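Tartrate dehydrogenase/decarboxylase (Pseudomonas putida, PDB 3FLK) oxidises tartrate with NAD(+), converts meso-tartrate to D-glycerate and oxidatively decarboxylates D-malate to pyruvate, using one magnesium or manganese ion per subunit. Local coordinates at residues Ile224-Val232 with Phe247-Cys258. The protein carries 1 engineered substitution. Residues are numbered along the deposited sequence; the frame is centred on the assembly and turned at random.
Sequences IDILCARFV and FGDILSDLGPAC. With MG (magnesium ion), chain E; MG (magnesium ion), chain I; OXL (oxalate ion), chain G; NAI (1,4-dihydronicotinamide adenine dinucleotide), chain N.
Ile224 packs obliquely across one face of the Phe247 ring, its CB almost on the ring normal at 4.0 Å from the centroid, a CH-pi contact. With CG1 anti to the backbone N (chi1 -172°), that branch runs over Phe247 CD1 and CG; chi2 (68°) brings Ile224 CD1 against Phe247 CB, while CG2 covers Phe247 CZ, 3.8 Å away. Replacing Phe247 by an alanine removes the ring and would probably open a gap beneath Ile224, leaving its CD1 end freer to turn. One turn on, Leu251 enters as a knob among Ile224, Leu227, Cys228 and Phe231. Its two methyls divide the work: CD1 meets Leu227 CD2 at 3.7 Å, the two side chains crossing at about a right angle, whereas CD2 touches Cys228 SG and sits over one face of Phe231, toward the rim. The two helices, inclined by 19° with axes 9.9 Å apart, run nearly parallel, joined by strand 240-243 in the large mixed sheet of the isocitrate/isopropylmalate dehydrogenase fold. Phe231 also offers its edge, with Gly255 N near the ring plane and CE2 3.5 Å from Leu251 O; Phe130 and Phe238 meet this ring too. Leu254 pushes CD2 against Cys228 CB at 3.6 Å, and Cys258 SG closes the far end against Val232 CG2. The outward sides of this apolar seam serve two active sites of the homodimer. Asp249 OD1 binds one magnesium ion at 2.2 Å together with oxalate and two waters, and Asp225 of the second subunit completes that site; Asp225 OD2 reciprocally binds the other magnesium. Water 1, a ligand of the first metal, donates to both Asp249 O and Asp253 OD1, while Ile226 packs on the adenosine ribose of NADH and Arg230 NH2 makes a weak hydrogen bond to its O3B.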
# COMPACT_ATOMS: atom_id res chain seq x y z
N ILE A 224 7.77 1.97 -0.56
CA ILE A 224 6.52 1.23 -0.35
C ILE A 224 5.73 1.00 -1.64
O ILE A 224 5.13 -0.06 -1.82
CB ILE A 224 5.65 1.86 0.79
CG1 ILE A 224 4.45 0.96 1.14
CG2 ILE A 224 5.20 3.28 0.44
CD1 ILE A 224 4.82 -0.37 1.80
N ASP A 225 5.73 1.98 -2.55
CA ASP A 225 4.99 1.85 -3.80
C ASP A 225 5.49 0.69 -4.67
O ASP A 225 4.70 -0.16 -5.09
CB ASP A 225 4.90 3.18 -4.57
CG ASP A 225 6.27 3.75 -4.96
OD1 ASP A 225 7.31 3.29 -4.44
OD2 ASP A 225 6.28 4.67 -5.80
N ILE A 226 6.80 0.63 -4.90
CA ILE A 226 7.37 -0.45 -5.71
C ILE A 226 7.41 -1.79 -4.96
O ILE A 226 7.36 -2.85 -5.58
CB ILE A 226 8.77 -0.07 -6.31
CG1 ILE A 226 9.15 -1.04 -7.44
CG2 ILE A 226 9.85 -0.02 -5.22
CD1 ILE A 226 8.23 -1.00 -8.66
N LEU A 227 7.49 -1.73 -3.63
CA LEU A 227 7.42 -2.94 -2.81
C LEU A 227 6.07 -3.64 -3.00
O LEU A 227 6.03 -4.85 -3.23
CB LEU A 227 7.67 -2.61 -1.34
CG LEU A 227 7.66 -3.73 -0.29
CD1 LEU A 227 8.55 -4.89 -0.69
CD2 LEU A 227 8.11 -3.18 1.04
N CYS A 228 4.98 -2.88 -2.92
CA CYS A 228 3.65 -3.40 -3.20
C CYS A 228 3.56 -4.02 -4.60
O CYS A 228 2.99 -5.10 -4.77
CB CYS A 228 2.59 -2.31 -3.03
SG CYS A 228 2.31 -1.88 -1.30
N ALA A 229 4.13 -3.34 -5.59
CA ALA A 229 4.20 -3.84 -6.96
C ALA A 229 4.94 -5.18 -7.05
O ALA A 229 4.51 -6.08 -7.78
CB ALA A 229 4.86 -2.81 -7.87
N ARG A 230 6.03 -5.31 -6.29
CA ARG A 230 6.84 -6.53 -6.29
C ARG A 230 6.19 -7.71 -5.56
O ARG A 230 6.48 -8.86 -5.88
CB ARG A 230 8.24 -6.24 -5.71
CG ARG A 230 9.13 -5.46 -6.67
CD ARG A 230 10.58 -5.43 -6.20
NE ARG A 230 11.44 -4.77 -7.19
CZ ARG A 230 12.07 -3.61 -6.99
NH1 ARG A 230 11.97 -2.98 -5.83
NH2 ARG A 230 12.82 -3.10 -7.96
N PHE A 231 5.31 -7.42 -4.60
CA PHE A 231 4.49 -8.46 -3.97
C PHE A 231 3.65 -9.19 -5.01
O PHE A 231 3.43 -10.40 -4.92
CB PHE A 231 3.57 -7.85 -2.90
CG PHE A 231 4.15 -7.86 -1.50
CD1 PHE A 231 5.51 -7.64 -1.28
CD2 PHE A 231 3.32 -8.05 -0.40
CE1 PHE A 231 6.04 -7.65 0.00
CE2 PHE A 231 3.84 -8.05 0.90
CZ PHE A 231 5.20 -7.85 1.10
N VAL A 232 3.20 -8.44 -6.02
CA VAL A 232 2.39 -8.97 -7.10
C VAL A 232 3.24 -9.61 -8.20
O VAL A 232 2.89 -10.67 -8.72
CB VAL A 232 1.47 -7.86 -7.70
CG1 VAL A 232 0.78 -8.33 -8.98
CG2 VAL A 232 0.44 -7.42 -6.66
N PHE A 247 2.81 0.81 7.05
CA PHE A 247 3.30 0.04 5.91
C PHE A 247 3.13 -1.47 6.14
O PHE A 247 2.76 -2.19 5.21
CB PHE A 247 4.76 0.40 5.56
CG PHE A 247 4.94 1.80 5.03
CD1 PHE A 247 3.84 2.56 4.61
CD2 PHE A 247 6.21 2.35 4.92
CE1 PHE A 247 4.01 3.86 4.11
CE2 PHE A 247 6.40 3.65 4.42
CZ PHE A 247 5.30 4.40 4.02
N GLY A 248 3.38 -1.92 7.37
CA GLY A 248 3.16 -3.31 7.76
C GLY A 248 1.70 -3.72 7.70
O GLY A 248 1.38 -4.84 7.29
N ASP A 249 0.81 -2.81 8.10
CA ASP A 249 -0.63 -3.01 7.98
C ASP A 249 -1.03 -3.28 6.52
O ASP A 249 -1.70 -4.27 6.23
CB ASP A 249 -1.37 -1.79 8.53
CG ASP A 249 -2.86 -2.03 8.75
OD1 ASP A 249 -3.40 -3.06 8.30
OD2 ASP A 249 -3.50 -1.17 9.38
N ILE A 250 -0.59 -2.41 5.61
CA ILE A 250 -0.89 -2.55 4.18
C ILE A 250 -0.36 -3.86 3.58
O ILE A 250 -1.10 -4.59 2.92
CB ILE A 250 -0.35 -1.34 3.37
CG1 ILE A 250 -1.09 -0.05 3.78
CG2 ILE A 250 -0.49 -1.58 1.87
CD1 ILE A 250 -0.33 1.23 3.47
N LEU A 251 0.91 -4.15 3.84
CA LEU A 251 1.58 -5.32 3.25
C LEU A 251 1.00 -6.65 3.73
O LEU A 251 1.05 -7.64 3.00
CB LEU A 251 3.09 -5.26 3.50
CG LEU A 251 3.88 -4.12 2.83
CD1 LEU A 251 5.31 -4.09 3.36
CD2 LEU A 251 3.86 -4.22 1.31
N SER A 252 0.43 -6.66 4.94
CA SER A 252 -0.17 -7.86 5.52
C SER A 252 -1.63 -8.12 5.11
O SER A 252 -2.21 -9.13 5.51
CB SER A 252 -0.02 -7.87 7.04
OG SER A 252 -0.71 -6.78 7.63
N ASP A 253 -2.22 -7.21 4.35
CA ASP A 253 -3.46 -7.52 3.62
C ASP A 253 -3.12 -7.89 2.18
O ASP A 253 -3.70 -8.83 1.62
CB ASP A 253 -4.45 -6.35 3.65
CG ASP A 253 -5.54 -6.51 4.71
OD1 ASP A 253 -5.28 -7.15 5.75
OD2 ASP A 253 -6.65 -5.98 4.52
N LEU A 254 -2.17 -7.17 1.60
CA LEU A 254 -1.75 -7.40 0.21
C LEU A 254 -1.12 -8.77 -0.01
O LEU A 254 -1.48 -9.48 -0.96
CB LEU A 254 -0.80 -6.29 -0.25
CG LEU A 254 -0.26 -6.36 -1.68
CD1 LEU A 254 -1.38 -6.28 -2.70
CD2 LEU A 254 0.75 -5.26 -1.92
N GLY A 255 -0.18 -9.13 0.85
CA GLY A 255 0.50 -10.43 0.79
C GLY A 255 -0.44 -11.63 0.72
O GLY A 255 -0.39 -12.40 -0.24
N PRO A 256 -1.29 -11.81 1.75
CA PRO A 256 -2.31 -12.86 1.75
C PRO A 256 -3.25 -12.81 0.54
O PRO A 256 -3.65 -13.86 0.05
CB PRO A 256 -3.09 -12.59 3.04
CG PRO A 256 -2.09 -11.95 3.92
CD PRO A 256 -1.28 -11.07 3.02
N ALA A 257 -3.58 -11.61 0.08
CA ALA A 257 -4.41 -11.45 -1.12
C ALA A 257 -3.75 -12.07 -2.35
O ALA A 257 -4.42 -12.72 -3.16
CB ALA A 257 -4.74 -9.99 -1.38
N CYS A 258 -2.44 -11.87 -2.49
CA CYS A 258 -1.66 -12.49 -3.57
C CYS A 258 -1.71 -14.02 -3.46
O CYS A 258 -1.72 -14.72 -4.48
CB CYS A 258 -0.21 -12.01 -3.54
SG CYS A 258 -0.02 -10.25 -3.93
MG MG E . -5.08 -4.41 8.34
MG MG I . 5.43 6.19 -6.86
C1 OXL G . -5.55 -2.87 11.02
C2 OXL G . -4.60 -3.91 11.41
O1 OXL G . -6.02 -2.89 9.85
O2 OXL G . -4.10 -3.90 12.55
O3 OXL G . -5.86 -1.98 11.84
O4 OXL G . -4.30 -4.80 10.57
PA NAI N . 11.66 3.01 -9.92
O1A NAI N . 10.33 3.32 -10.49
O2A NAI N . 12.69 3.90 -10.49
O5B NAI N . 12.05 1.49 -10.24
C5B NAI N . 11.41 0.40 -9.60
C4B NAI N . 11.61 -0.88 -10.40
O4B NAI N . 10.85 -0.84 -11.60
C3B NAI N . 13.06 -1.10 -10.80
O3B NAI N . 13.36 -2.47 -10.63
C2B NAI N . 13.12 -0.70 -12.26
O2B NAI N . 14.06 -1.44 -12.99
C1B NAI N . 11.69 -0.92 -12.74
N9A NAI N . 11.32 0.10 -13.73
C8A NAI N . 11.02 1.42 -13.48
N7A NAI N . 10.72 2.02 -14.65
C5A NAI N . 10.82 1.12 -15.64
C6A NAI N . 10.62 1.21 -17.01
N6A NAI N . 10.21 2.35 -17.56
N1A NAI N . 10.80 0.08 -17.79
C2A NAI N . 11.17 -1.12 -17.22
N3A NAI N . 11.36 -1.20 -15.85
C4A NAI N . 11.19 -0.10 -15.08
O3 NAI N . 11.52 3.16 -8.33
PN NAI N . 12.68 2.97 -7.23
O1N NAI N . 13.66 1.96 -7.70
O2N NAI N . 11.98 2.77 -5.94
O5D NAI N . 13.36 4.43 -7.18
C5D NAI N . 14.54 4.74 -7.89
C4D NAI N . 14.79 6.24 -7.83
O4D NAI N . 13.76 6.94 -8.51
C3D NAI N . 14.81 6.77 -6.40
O3D NAI N . 15.85 7.71 -6.30
C2D NAI N . 13.46 7.46 -6.24
O2D NAI N . 13.52 8.51 -5.31
C1D NAI N . 13.18 7.92 -7.66
N1N NAI N . 11.75 8.08 -8.01
C2N NAI N . 11.38 9.21 -8.69
C3N NAI N . 10.05 9.41 -9.07
C7N NAI N . 9.71 10.54 -9.99
O7N NAI N . 10.74 11.18 -10.70
N7N NAI N . 8.43 10.91 -10.14
C4N NAI N . 9.10 8.43 -8.75
C5N NAI N . 9.49 7.28 -8.07
C6N NAI N . 10.82 7.11 -7.70
O HOH W 1 -3.68 -5.56 7.49
O HOH W 2 -6.54 -5.89 8.64
O HOH W 3 6.46 5.76 -8.56
O HOH W 4 3.62 5.40 -7.62